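Long-range contact in membrane-bound lytic murein transglycosylase (Agrobacterium tumefaciens, PDB 2PNW), which probably cleaves the glycan strands of bacterial cell-wall peptidoglycan (murein) as a lytic transglycosylase: residues L298-L310 and L348-L361. Sequence-based numbering, arbitrary orientation.
Sequences LPFFIHAPTLTHL and LAGTVRNEADFYIL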
loop_
_atom_site.group_PDB
_atom_site.type_symbol
_atom_site.label_atom_id
_atom_site.label_comp_id
_atom_site.label_asym_id
_atom_site.label_seq_id
_atom_site.Cartn_x
_atom_site.Cartn_y
_atom_site.Cartn_z
ATOM N N LEU A 298 -5.819 4.941 -11.818
ATOM C CA LEU A 298 -5.364 6.031 -12.682
ATOM C C LEU A 298 -3.843 6.013 -12.830
ATOM O O LEU A 298 -3.148 5.646 -11.881
ATOM C CB LEU A 298 -5.804 7.370 -12.107
ATOM C CG LEU A 298 -7.283 7.628 -12.362
ATOM C CD1 LEU A 298 -7.742 8.738 -11.465
ATOM C CD2 LEU A 298 -7.458 7.999 -13.844
ATOM N N PRO A 299 -3.329 6.382 -14.018
ATOM C CA PRO A 299 -1.876 6.457 -14.199
ATOM C C PRO A 299 -1.287 7.720 -13.583
ATOM O O PRO A 299 -1.893 8.803 -13.673
ATOM C CB PRO A 299 -1.690 6.487 -15.745
ATOM C CG PRO A 299 -3.081 6.223 -16.319
ATOM C CD PRO A 299 -4.046 6.710 -15.268
ATOM N N PHE A 300 -0.119 7.565 -12.966
ATOM C CA PHE A 300 0.640 8.683 -12.421
ATOM C C PHE A 300 2.047 8.583 -12.962
ATOM O O PHE A 300 2.669 7.519 -12.836
ATOM C CB PHE A 300 0.736 8.594 -10.878
ATOM C CG PHE A 300 -0.536 8.974 -10.144
ATOM C CD1 PHE A 300 -0.622 10.189 -9.461
ATOM C CD2 PHE A 300 -1.627 8.108 -10.107
ATOM C CE1 PHE A 300 -1.794 10.539 -8.758
ATOM C CE2 PHE A 300 -2.819 8.457 -9.439
ATOM C CZ PHE A 300 -2.893 9.665 -8.750
ATOM N N PHE A 301 2.558 9.679 -13.538
ATOM C CA PHE A 301 3.981 9.742 -13.893
ATOM C C PHE A 301 4.743 10.376 -12.734
ATOM O O PHE A 301 4.413 11.491 -12.306
ATOM C CB PHE A 301 4.207 10.522 -15.195
ATOM C CG PHE A 301 5.633 10.420 -15.714
ATOM C CD1 PHE A 301 6.035 9.340 -16.485
ATOM C CD2 PHE A 301 6.564 11.415 -15.417
ATOM C CE1 PHE A 301 7.361 9.234 -16.940
ATOM C CE2 PHE A 301 7.869 11.318 -15.863
ATOM C CZ PHE A 301 8.268 10.241 -16.635
ATOM N N ILE A 302 5.742 9.662 -12.213
ATOM C CA ILE A 302 6.443 10.089 -11.013
ATOM C C ILE A 302 7.879 10.397 -11.391
ATOM O O ILE A 302 8.556 9.558 -11.988
ATOM C CB ILE A 302 6.393 9.006 -9.894
ATOM C CG1 ILE A 302 4.931 8.623 -9.559
ATOM C CG2 ILE A 302 7.191 9.445 -8.657
ATOM C CD1 ILE A 302 4.091 9.785 -9.095
ATOM N N HIS A 303 8.317 11.616 -11.085
ATOM C CA HIS A 303 9.681 12.049 -11.383
ATOM C C HIS A 303 10.395 12.378 -10.073
ATOM O O HIS A 303 10.047 13.359 -9.408
ATOM C CB HIS A 303 9.673 13.271 -12.316
ATOM C CG HIS A 303 11.041 13.779 -12.653
ATOM N ND1 HIS A 303 11.371 15.118 -12.603
ATOM C CD2 HIS A 303 12.168 13.129 -13.024
ATOM C CE1 HIS A 303 12.640 15.273 -12.940
ATOM N NE2 HIS A 303 13.149 14.081 -13.196
ATOM N N ALA A 304 11.377 11.549 -9.709
ATOM C CA ALA A 304 12.100 11.702 -8.443
ATOM C C ALA A 304 13.583 11.632 -8.745
ATOM O O ALA A 304 14.201 10.575 -8.590
ATOM C CB ALA A 304 11.690 10.613 -7.425
ATOM N N PRO A 305 14.157 12.755 -9.210
ATOM C CA PRO A 305 15.519 12.720 -9.737
ATOM C C PRO A 305 16.596 12.358 -8.699
ATOM O O PRO A 305 17.608 11.770 -9.071
ATOM C CB PRO A 305 15.708 14.136 -10.309
ATOM C CG PRO A 305 14.782 14.984 -9.546
ATOM C CD PRO A 305 13.576 14.112 -9.288
ATOM N N THR A 306 16.377 12.665 -7.424
ATOM C CA THR A 306 17.321 12.233 -6.365
ATOM C C THR A 306 17.247 10.727 -6.058
ATOM O O THR A 306 18.109 10.182 -5.354
ATOM C CB THR A 306 17.164 13.036 -5.044
ATOM O OG1 THR A 306 15.874 12.799 -4.460
ATOM C CG2 THR A 306 17.364 14.525 -5.271
ATOM N N LEU A 307 16.219 10.055 -6.582
ATOM C CA LEU A 307 16.049 8.618 -6.359
ATOM C C LEU A 307 16.668 7.844 -7.509
ATOM O O LEU A 307 16.112 7.801 -8.619
ATOM C CB LEU A 307 14.563 8.280 -6.220
ATOM C CG LEU A 307 14.129 6.822 -6.037
ATOM C CD1 LEU A 307 14.727 6.197 -4.785
ATOM C CD2 LEU A 307 12.589 6.787 -5.989
ATOM N N THR A 308 17.815 7.221 -7.239
ATOM C CA THR A 308 18.631 6.615 -8.284
ATOM C C THR A 308 18.810 5.115 -8.144
ATOM O O THR A 308 19.130 4.447 -9.119
ATOM C CB THR A 308 20.024 7.284 -8.360
ATOM O OG1 THR A 308 20.675 7.177 -7.082
ATOM C CG2 THR A 308 19.877 8.752 -8.711
ATOM N N HIS A 309 18.578 4.574 -6.946
ATOM C CA HIS A 309 18.896 3.173 -6.693
ATOM C C HIS A 309 17.847 2.168 -7.173
ATOM O O HIS A 309 18.057 0.958 -7.059
ATOM C CB HIS A 309 19.309 2.939 -5.227
ATOM C CG HIS A 309 18.173 2.958 -4.252
ATOM N ND1 HIS A 309 17.665 4.123 -3.726
ATOM C CD2 HIS A 309 17.483 1.950 -3.668
ATOM C CE1 HIS A 309 16.693 3.838 -2.876
ATOM N NE2 HIS A 309 16.568 2.524 -2.817
ATOM N N LEU A 310 16.741 2.668 -7.732
ATOM C CA LEU A 310 15.763 1.797 -8.404
ATOM C C LEU A 310 15.953 1.790 -9.929
ATOM O O LEU A 310 15.201 1.140 -10.651
ATOM C CB LEU A 310 14.317 2.196 -8.052
ATOM C CG LEU A 310 13.976 2.390 -6.573
ATOM C CD1 LEU A 310 12.502 2.721 -6.391
ATOM C CD2 LEU A 310 14.353 1.140 -5.778
ATOM N N LEU A 348 15.782 -2.477 -1.163
ATOM C CA LEU A 348 15.561 -1.347 -2.061
ATOM C C LEU A 348 14.554 -0.361 -1.510
ATOM O O LEU A 348 14.763 0.857 -1.547
ATOM C CB LEU A 348 15.097 -1.853 -3.428
ATOM C CG LEU A 348 16.129 -2.581 -4.298
ATOM C CD1 LEU A 348 15.442 -3.091 -5.534
ATOM C CD2 LEU A 348 17.294 -1.657 -4.661
ATOM N N ALA A 349 13.454 -0.888 -0.977
ATOM C CA ALA A 349 12.382 -0.052 -0.474
ATOM C C ALA A 349 12.789 0.731 0.773
ATOM O O ALA A 349 12.337 1.864 0.980
ATOM C CB ALA A 349 11.146 -0.938 -0.160
ATOM N N GLY A 350 13.634 0.111 1.601
ATOM C CA GLY A 350 13.899 0.589 2.970
ATOM C C GLY A 350 14.480 1.990 3.085
ATOM O O GLY A 350 14.310 2.651 4.125
ATOM N N THR A 351 15.149 2.445 2.022
ATOM C CA THR A 351 15.802 3.748 2.012
ATOM C C THR A 351 15.101 4.804 1.132
ATOM O O THR A 351 15.568 5.949 1.039
ATOM C CB THR A 351 17.285 3.619 1.597
ATOM O OG1 THR A 351 17.373 3.039 0.282
ATOM C CG2 THR A 351 18.062 2.743 2.600
ATOM N N VAL A 352 13.986 4.443 0.488
ATOM C CA VAL A 352 13.287 5.409 -0.371
ATOM C C VAL A 352 12.606 6.437 0.505
ATOM O O VAL A 352 11.797 6.100 1.375
ATOM C CB VAL A 352 12.238 4.737 -1.335
ATOM C CG1 VAL A 352 11.508 5.808 -2.173
ATOM C CG2 VAL A 352 12.918 3.720 -2.221
ATOM N N ARG A 353 12.939 7.700 0.269
ATOM C CA ARG A 353 12.447 8.804 1.071
ATOM C C ARG A 353 12.875 10.047 0.294
ATOM O O ARG A 353 13.894 10.677 0.611
ATOM C CB ARG A 353 13.065 8.726 2.491
ATOM C CG ARG A 353 12.626 9.796 3.463
ATOM C CD ARG A 353 13.018 9.492 4.941
ATOM N NE ARG A 353 14.433 9.157 5.159
ATOM C CZ ARG A 353 15.442 10.034 5.271
ATOM N NH1 ARG A 353 15.237 11.347 5.166
ATOM N NH2 ARG A 353 16.680 9.590 5.486
ATOM N N ASN A 354 12.126 10.378 -0.760
ATOM C CA ASN A 354 12.632 11.308 -1.780
ATOM C C ASN A 354 11.576 12.280 -2.261
ATOM O O ASN A 354 10.388 11.926 -2.373
ATOM C CB ASN A 354 13.183 10.569 -3.011
ATOM C CG ASN A 354 14.446 9.762 -2.723
ATOM O OD1 ASN A 354 14.380 8.639 -2.224
ATOM N ND2 ASN A 354 15.597 10.313 -3.083
ATOM N N GLU A 355 12.009 13.503 -2.557
ATOM C CA GLU A 355 11.143 14.481 -3.206
ATOM C C GLU A 355 10.771 13.987 -4.588
ATOM O O GLU A 355 11.570 13.318 -5.252
ATOM C CB GLU A 355 11.861 15.826 -3.345
ATOM C CG GLU A 355 11.838 16.661 -2.107
ATOM C CD GLU A 355 12.544 17.998 -2.331
ATOM O OE1 GLU A 355 12.030 18.833 -3.117
ATOM O OE2 GLU A 355 13.619 18.197 -1.729
ATOM N N ALA A 356 9.554 14.307 -5.024
ATOM C CA ALA A 356 9.073 13.859 -6.326
ATOM C C ALA A 356 8.062 14.818 -6.905
ATOM O O ALA A 356 7.327 15.449 -6.166
ATOM C CB ALA A 356 8.446 12.444 -6.212
ATOM N N ASP A 357 8.018 14.912 -8.232
ATOM C CA ASP A 357 6.940 15.622 -8.916
ATOM C C ASP A 357 5.917 14.577 -9.365
ATOM O O ASP A 357 6.302 13.582 -9.988
ATOM C CB ASP A 357 7.474 16.399 -10.141
ATOM C CG ASP A 357 8.338 17.629 -9.751
ATOM O OD1 ASP A 357 8.185 18.154 -8.625
ATOM O OD2 ASP A 357 9.160 18.066 -10.589
ATOM N N PHE A 358 4.643 14.802 -9.040
ATOM C CA PHE A 358 3.535 13.903 -9.433
ATOM C C PHE A 358 2.763 14.478 -10.616
ATOM O O PHE A 358 2.366 15.636 -10.572
ATOM C CB PHE A 358 2.551 13.743 -8.262
ATOM C CG PHE A 358 2.958 12.709 -7.247
ATOM C CD1 PHE A 358 4.237 12.707 -6.702
ATOM C CD2 PHE A 358 2.044 11.746 -6.829
ATOM C CE1 PHE A 358 4.621 11.742 -5.763
ATOM C CE2 PHE A 358 2.398 10.784 -5.874
ATOM C CZ PHE A 358 3.694 10.779 -5.344
ATOM N N TYR A 359 2.545 13.689 -11.669
ATOM C CA TYR A 359 1.673 14.111 -12.773
ATOM C C TYR A 359 0.624 13.023 -12.934
ATOM O O TYR A 359 0.978 11.856 -13.058
ATOM C CB TYR A 359 2.438 14.271 -14.102
ATOM C CG TYR A 359 3.670 15.156 -14.074
ATOM C CD1 TYR A 359 3.607 16.484 -14.516
ATOM C CD2 TYR A 359 4.895 14.669 -13.617
ATOM C CE1 TYR A 359 4.730 17.301 -14.498
ATOM C CE2 TYR A 359 6.040 15.486 -13.580
ATOM C CZ TYR A 359 5.945 16.803 -14.032
ATOM O OH TYR A 359 7.080 17.610 -14.035
ATOM N N ILE A 360 -0.650 13.388 -12.944
ATOM C CA ILE A 360 -1.718 12.397 -13.133
ATOM C C ILE A 360 -2.170 12.435 -14.597
ATOM O O ILE A 360 -2.218 13.517 -15.226
ATOM C CB ILE A 360 -2.903 12.606 -12.113
ATOM C CG1 ILE A 360 -3.912 11.449 -12.183
ATOM C CG2 ILE A 360 -3.612 13.956 -12.333
ATOM C CD1 ILE A 360 -5.025 11.544 -11.101
ATOM N N LEU A 361 -2.474 11.269 -15.165
ATOM C CA LEU A 361 -2.957 11.227 -16.539
ATOM C C LEU A 361 -4.458 11.006 -16.483
ATOM O O LEU A 361 -4.919 9.955 -16.016
ATOM C CB LEU A 361 -2.278 10.124 -17.351
ATOM C CG LEU A 361 -0.746 10.079 -17.503
ATOM C CD1 LEU A 361 -0.377 9.098 -18.618
ATOM C CD2 LEU A 361 -0.154 11.432 -17.803
HETATM O O HOH W 1 14.843 14.021 -2.206
HETATM O O HOH W 2 13.993 13.816 -5.991
#
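His309 and Leu348 make the first polar link. NE2 of His309 gives its N-H to Leu348 O at 2.8 Å, in the ring plane and onto a carbonyl lone pair. With chi1 at 75°, His309 CG is staggered between the backbone N and the carbonyl carbon, which turns the ring toward the last turn of helix 343-350. Asn354 ND2 donates to Thr306 OG1 at 2.9 Å, nearly straight (169°) and in the amide plane. Arg353 N donates to OD1 of the same amide from above the carbonyl plane; together the two bonds hold the amide's rotation. Two waters bridge Thr306 and Glu355 where the strands part.

Beyond them, strands 299-304 and 353-361 pair antiparallel through five backbone hydrogen bonds, from His303-Asp357 to Pro299-Leu361. On one face, Ile302 CD1 sits over the centre of the Phe358 ring, 3.5 Å from its centroid, a CH-pi contact. Ile360 CG1 covers a face of Phe300 at 4.1 Å from the centroid. On the other face Phe301 and Tyr359 lie side by side, CD2 to CD2 at 4.1 Å.

The pair belongs to the 3D domain, of the double-psi beta-barrel clan. Strand 316-324 flanks 299-304, while strands 83-89 and 96-109 pair with 353-363.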